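Local coordinates for protein NEQ263 (Nanoarchaeum equitans Kin4-M, PDB 5BN3) that probably binds ATP as a subunit of the archaeal ATP synthase catalytic core, working with its partner chain NeqA, at residues P107-A121 / N330-I344. Residues are numbered along the deposited sequence; the frame is centred on the assembly and turned at random.
Sequences PNEILYTGISSIDVA and NGMSKKHKKYADILI. With DIO (1,4-diethylene dioxide), chain N.
With its imidazole swung anti to the backbone N (chi1 -165°), H336 reaches from the first turn of helix 334-356 to the backbone carbonyls of D119 and V120. I110 comes from the opposite direction; its CG1 lies beside the backbone N and its chain is extended (chi2 -179°), which brings CD1 to 3.7 Å from H336 CE1. At the ring edge, H336 NE2 is shared between two weak, bent bonds, to V120 O at 2.9 Å and D119 O at 3.0 Å. M332 CG lies over one face of the imidazole, and F398 meets it edge-to-face. The other ring nitrogen, H336 ND1, donates at 2.7 Å to O1 of a dioxane molecule, probably a crystallisation additive, whose other oxygen, O1', takes a weak bond from Y112 OH. An alanine in place of H336 would probably leave the D119 and V120 carbonyls without this shared donor and open a gap beneath M332 CG and beside I110 CD1.

Farther along the helix the contact turns apolar. V120 CG1 packs 4.0 Å from L343 CD2, while A121 CB meets I344 CD1 at 3.6 Å and lies close to A340. F383 of helix 367-384 touches both V120 and L343. At the other end, G331 passes close to N108 O and I110, where a side chain would clash; a water joins I110 N to G331 O, and N330 ND2 donates weakly to P107 O at 3.3 Å.

The D119 carboxylate in turn accepts from T113 N, T113 OG1 and G114 N, and T113 OG1 accepts from I115 N, an ST turn. The whole is an interdomain seam of the ATPase alpha/beta fold, joining the P-loop nucleotide-binding domain to the first long helix of the C-terminal helical domain, with a bound ADP about 8 Å from the N330 side chain.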
loop_
_atom_site.group_PDB
_atom_site.type_symbol
_atom_site.label_atom_id
_atom_site.label_comp_id
_atom_site.label_asym_id
_atom_site.label_seq_id
_atom_site.Cartn_x
_atom_site.Cartn_y
_atom_site.Cartn_z
ATOM N N PRO B 107 0.561 -39.491 11.133
ATOM C CA PRO B 107 1.996 -39.791 11.205
ATOM C C PRO B 107 2.500 -39.809 12.648
ATOM O O PRO B 107 2.127 -38.936 13.435
ATOM C CB PRO B 107 2.628 -38.634 10.430
ATOM C CG PRO B 107 1.584 -38.276 9.413
ATOM C CD PRO B 107 0.264 -38.453 10.128
ATOM N N ASN B 108 3.323 -40.800 12.988
ATOM C CA ASN B 108 3.797 -40.980 14.358
ATOM C C ASN B 108 5.198 -41.578 14.414
ATOM O O ASN B 108 5.712 -41.876 15.493
ATOM C CB ASN B 108 2.838 -41.885 15.133
ATOM C CG ASN B 108 2.835 -43.309 14.607
ATOM O OD1 ASN B 108 2.922 -43.536 13.400
ATOM N ND2 ASN B 108 2.743 -44.276 15.511
ATOM N N GLU B 109 5.806 -41.765 13.246
ATOM C CA GLU B 109 7.122 -42.390 13.155
ATOM C C GLU B 109 8.169 -41.412 12.620
ATOM O O GLU B 109 8.093 -40.970 11.472
ATOM C CB GLU B 109 7.046 -43.634 12.267
ATOM C CG GLU B 109 8.355 -44.381 12.108
ATOM C CD GLU B 109 8.233 -45.580 11.184
ATOM O OE1 GLU B 109 7.094 -46.027 10.921
ATOM O OE2 GLU B 109 9.280 -46.074 10.718
ATOM N N ILE B 110 9.145 -41.076 13.457
ATOM C CA ILE B 110 10.206 -40.147 13.075
ATOM C C ILE B 110 11.123 -40.713 11.987
ATOM O O ILE B 110 11.620 -41.834 12.101
ATOM C CB ILE B 110 11.069 -39.748 14.297
ATOM C CG1 ILE B 110 10.255 -38.887 15.268
ATOM C CG2 ILE B 110 12.312 -38.992 13.857
ATOM C CD1 ILE B 110 11.038 -38.429 16.489
ATOM N N LEU B 111 11.326 -39.930 10.929
ATOM C CA LEU B 111 12.358 -40.217 9.936
ATOM C C LEU B 111 13.601 -39.418 10.307
ATOM O O LEU B 111 13.633 -38.196 10.143
ATOM C CB LEU B 111 11.892 -39.812 8.534
ATOM C CG LEU B 111 10.761 -40.600 7.872
ATOM C CD1 LEU B 111 10.289 -39.899 6.610
ATOM C CD2 LEU B 111 11.222 -42.004 7.539
ATOM N N TYR B 112 14.629 -40.096 10.808
ATOM C CA TYR B 112 15.838 -39.393 11.230
ATOM C C TYR B 112 16.688 -38.901 10.059
ATOM O O TYR B 112 17.067 -39.670 9.173
ATOM C CB TYR B 112 16.653 -40.244 12.208
ATOM C CG TYR B 112 16.044 -40.243 13.584
ATOM C CD1 TYR B 112 16.237 -39.172 14.440
ATOM C CD2 TYR B 112 15.254 -41.296 14.018
ATOM C CE1 TYR B 112 15.676 -39.154 15.689
ATOM C CE2 TYR B 112 14.688 -41.286 15.272
ATOM C CZ TYR B 112 14.905 -40.210 16.099
ATOM O OH TYR B 112 14.353 -40.174 17.351
ATOM N N THR B 113 16.971 -37.603 10.071
ATOM C CA THR B 113 17.710 -36.955 8.998
ATOM C C THR B 113 19.202 -36.963 9.275
ATOM O O THR B 113 20.009 -36.852 8.354
ATOM C CB THR B 113 17.252 -35.494 8.807
ATOM O OG1 THR B 113 17.604 -34.723 9.963
ATOM C CG2 THR B 113 15.750 -35.434 8.603
ATOM N N GLY B 114 19.564 -37.084 10.549
ATOM C CA GLY B 114 20.957 -37.016 10.951
ATOM C C GLY B 114 21.401 -35.583 11.163
ATOM O O GLY B 114 22.567 -35.317 11.462
ATOM N N ILE B 115 20.458 -34.660 11.003
ATOM C CA ILE B 115 20.719 -33.236 11.170
ATOM C C ILE B 115 20.164 -32.767 12.516
ATOM O O ILE B 115 18.954 -32.796 12.736
ATOM C CB ILE B 115 20.071 -32.435 10.020
ATOM C CG1 ILE B 115 20.576 -32.954 8.667
ATOM C CG2 ILE B 115 20.359 -30.951 10.164
ATOM C CD1 ILE B 115 19.746 -32.498 7.480
ATOM N N SER B 116 21.052 -32.334 13.410
ATOM C CA SER B 116 20.676 -31.991 14.782
ATOM C C SER B 116 19.612 -30.903 14.877
ATOM O O SER B 116 18.661 -31.023 15.648
ATOM C CB SER B 116 21.909 -31.562 15.577
ATOM O OG SER B 116 22.886 -32.582 15.589
ATOM N N SER B 117 19.780 -29.841 14.096
ATOM C CA SER B 117 18.851 -28.715 14.114
ATOM C C SER B 117 17.437 -29.110 13.690
ATOM O O SER B 117 16.475 -28.393 13.968
ATOM C CB SER B 117 19.378 -27.574 13.242
ATOM O OG SER B 117 19.665 -28.014 11.928
ATOM N N ILE B 118 17.315 -30.256 13.024
ATOM C CA ILE B 118 16.008 -30.803 12.668
ATOM C C ILE B 118 15.557 -31.883 13.656
ATOM O O ILE B 118 14.489 -31.772 14.257
ATOM C CB ILE B 118 16.025 -31.406 11.246
ATOM C CG1 ILE B 118 16.176 -30.300 10.196
ATOM C CG2 ILE B 118 14.757 -32.206 10.987
ATOM C CD1 ILE B 118 16.233 -30.816 8.767
ATOM N N ASP B 119 16.378 -32.916 13.831
ATOM C CA ASP B 119 15.978 -34.118 14.571
ATOM C C ASP B 119 15.520 -33.913 16.021
ATOM O O ASP B 119 14.578 -34.564 16.469
ATOM C CB ASP B 119 17.097 -35.165 14.530
ATOM C CG ASP B 119 17.277 -35.777 13.155
ATOM O OD1 ASP B 119 16.368 -35.639 12.309
ATOM O OD2 ASP B 119 18.328 -36.410 12.923
ATOM N N VAL B 120 16.187 -33.027 16.753
ATOM C CA VAL B 120 15.857 -32.824 18.163
ATOM C C VAL B 120 14.528 -32.097 18.363
ATOM O O VAL B 120 13.588 -32.651 18.929
ATOM C CB VAL B 120 16.976 -32.063 18.906
ATOM C CG1 VAL B 120 16.582 -31.825 20.349
ATOM C CG2 VAL B 120 18.274 -32.848 18.843
ATOM N N ALA B 121 14.444 -30.863 17.880
ATOM C CA ALA B 121 13.278 -30.028 18.155
ATOM C C ALA B 121 12.197 -30.084 17.078
ATOM O O ALA B 121 11.024 -29.880 17.371
ATOM C CB ALA B 121 13.705 -28.598 18.394
ATOM N N ASN B 330 4.083 -36.365 18.189
ATOM C CA ASN B 330 3.541 -37.706 17.977
ATOM C C ASN B 330 4.609 -38.799 17.953
ATOM O O ASN B 330 4.322 -39.956 18.255
ATOM C CB ASN B 330 2.739 -37.768 16.670
ATOM C CG ASN B 330 1.470 -36.947 16.718
ATOM O OD1 ASN B 330 1.025 -36.528 17.785
ATOM N ND2 ASN B 330 0.868 -36.724 15.554
ATOM N N GLY B 331 5.834 -38.437 17.583
ATOM C CA GLY B 331 6.886 -39.425 17.418
ATOM C C GLY B 331 7.983 -39.401 18.465
ATOM O O GLY B 331 8.881 -40.242 18.442
ATOM N N MET B 332 7.912 -38.450 19.391
ATOM C CA MET B 332 8.986 -38.257 20.361
ATOM C C MET B 332 8.770 -39.016 21.667
ATOM O O MET B 332 7.662 -39.055 22.205
ATOM C CB MET B 332 9.168 -36.766 20.655
ATOM C CG MET B 332 9.512 -35.950 19.428
ATOM S SD MET B 332 9.251 -34.182 19.653
ATOM C CE MET B 332 10.475 -33.835 20.906
ATOM N N SER B 333 9.845 -39.614 22.171
ATOM C CA SER B 333 9.843 -40.237 23.489
ATOM C C SER B 333 9.755 -39.139 24.537
ATOM O O SER B 333 9.875 -37.958 24.208
ATOM C CB SER B 333 11.122 -41.048 23.697
ATOM O OG SER B 333 12.254 -40.201 23.811
ATOM N N LYS B 334 9.540 -39.512 25.794
ATOM C CA LYS B 334 9.511 -38.521 26.864
ATOM C C LYS B 334 10.873 -37.855 27.019
ATOM O O LYS B 334 10.955 -36.662 27.301
ATOM C CB LYS B 334 9.057 -39.146 28.185
ATOM C CG LYS B 334 7.568 -39.436 28.242
ATOM C CD LYS B 334 6.751 -38.174 28.006
ATOM C CE LYS B 334 5.563 -38.442 27.095
ATOM N NZ LYS B 334 4.658 -39.491 27.633
ATOM N N LYS B 335 11.936 -38.631 26.825
ATOM C CA LYS B 335 13.293 -38.098 26.870
ATOM C C LYS B 335 13.530 -37.109 25.730
ATOM O O LYS B 335 14.114 -36.046 25.928
ATOM C CB LYS B 335 14.316 -39.233 26.787
ATOM C CG LYS B 335 15.764 -38.762 26.841
ATOM C CD LYS B 335 16.736 -39.908 26.596
ATOM C CE LYS B 335 18.167 -39.487 26.899
ATOM N NZ LYS B 335 19.152 -40.570 26.613
ATOM N N HIS B 336 13.070 -37.472 24.537
ATOM C CA HIS B 336 13.215 -36.628 23.356
ATOM C C HIS B 336 12.468 -35.309 23.552
ATOM O O HIS B 336 12.979 -34.241 23.206
ATOM C CB HIS B 336 12.688 -37.368 22.127
ATOM C CG HIS B 336 13.099 -36.762 20.819
ATOM N ND1 HIS B 336 13.148 -37.487 19.653
ATOM C CD2 HIS B 336 13.472 -35.499 20.499
ATOM C CE1 HIS B 336 13.538 -36.699 18.662
ATOM N NE2 HIS B 336 13.738 -35.491 19.150
ATOM N N LYS B 337 11.263 -35.389 24.110
ATOM C CA LYS B 337 10.465 -34.201 24.400
ATOM C C LYS B 337 11.178 -33.278 25.376
ATOM O O LYS B 337 11.149 -32.057 25.225
ATOM C CB LYS B 337 9.092 -34.596 24.955
ATOM C CG LYS B 337 8.185 -35.272 23.938
ATOM C CD LYS B 337 6.916 -35.812 24.591
ATOM C CE LYS B 337 6.040 -36.539 23.577
ATOM N NZ LYS B 337 4.819 -37.130 24.193
ATOM N N LYS B 338 11.824 -33.873 26.373
ATOM C CA LYS B 338 12.551 -33.113 27.380
ATOM C C LYS B 338 13.707 -32.328 26.764
ATOM O O LYS B 338 13.906 -31.153 27.077
ATOM C CB LYS B 338 13.069 -34.047 28.476
ATOM C CG LYS B 338 13.820 -33.338 29.586
ATOM C CD LYS B 338 14.544 -34.327 30.487
ATOM C CE LYS B 338 15.495 -33.609 31.431
ATOM N NZ LYS B 338 14.786 -32.616 32.284
ATOM N N TYR B 339 14.463 -32.977 25.884
ATOM C CA TYR B 339 15.593 -32.327 25.226
ATOM C C TYR B 339 15.148 -31.212 24.283
ATOM O O TYR B 339 15.777 -30.158 24.224
ATOM C CB TYR B 339 16.446 -33.352 24.471
ATOM C CG TYR B 339 17.518 -33.996 25.319
ATOM C CD1 TYR B 339 18.738 -33.367 25.519
ATOM C CD2 TYR B 339 17.313 -35.231 25.915
ATOM C CE1 TYR B 339 19.722 -33.949 26.292
ATOM C CE2 TYR B 339 18.290 -35.821 26.689
ATOM C CZ TYR B 339 19.492 -35.175 26.874
ATOM O OH TYR B 339 20.471 -35.757 27.643
ATOM N N ALA B 340 14.069 -31.450 23.545
ATOM C CA ALA B 340 13.549 -30.447 22.620
ATOM C C ALA B 340 13.089 -29.203 23.367
ATOM O O ALA B 340 13.377 -28.079 22.956
ATOM C CB ALA B 340 12.409 -31.019 21.808
ATOM N N ASP B 341 12.371 -29.413 24.465
ATOM C CA ASP B 341 11.873 -28.311 25.277
ATOM C C ASP B 341 13.018 -27.488 25.869
ATOM O O ASP B 341 12.988 -26.258 25.827
ATOM C CB ASP B 341 10.962 -28.840 26.389
ATOM C CG ASP B 341 9.935 -27.819 26.839
ATOM O OD1 ASP B 341 9.297 -27.191 25.967
ATOM O OD2 ASP B 341 9.767 -27.641 28.063
ATOM N N ILE B 342 14.029 -28.164 26.406
ATOM C CA ILE B 342 15.171 -27.485 27.013
ATOM C C ILE B 342 15.965 -26.699 25.962
ATOM O O ILE B 342 16.457 -25.605 26.237
ATOM C CB ILE B 342 16.080 -28.488 27.786
ATOM C CG1 ILE B 342 16.275 -28.047 29.241
ATOM C CG2 ILE B 342 17.431 -28.673 27.103
ATOM C CD1 ILE B 342 17.258 -26.902 29.410
ATOM N N LEU B 343 16.065 -27.244 24.752
ATOM C CA LEU B 343 16.813 -26.587 23.689
ATOM C C LEU B 343 16.095 -25.327 23.225
ATOM O O LEU B 343 16.692 -24.255 23.150
ATOM C CB LEU B 343 17.015 -27.540 22.507
ATOM C CG LEU B 343 17.512 -26.906 21.206
ATOM C CD1 LEU B 343 18.950 -26.431 21.349
ATOM C CD2 LEU B 343 17.376 -27.875 20.041
ATOM N N ILE B 344 14.808 -25.468 22.928
ATOM C CA ILE B 344 14.012 -24.364 22.406
ATOM C C ILE B 344 13.884 -23.217 23.409
ATOM O O ILE B 344 14.117 -22.055 23.068
ATOM C CB ILE B 344 12.605 -24.844 21.993
ATOM C CG1 ILE B 344 12.695 -25.785 20.789
ATOM C CG2 ILE B 344 11.713 -23.665 21.666
ATOM C CD1 ILE B 344 13.379 -25.166 19.584
HETATM C C1 DIO N . 13.617 -40.833 20.982
HETATM C C2 DIO N . 11.651 -40.824 19.921
HETATM C "C1'" DIO N . 14.167 -41.774 19.962
HETATM C "C2'" DIO N . 12.188 -41.762 18.896
HETATM O O1 DIO N . 12.669 -40.021 20.392
HETATM O "O1'" DIO N . 13.151 -42.573 19.470
HETATM O O HOH W 1 9.415 -42.056 16.327
#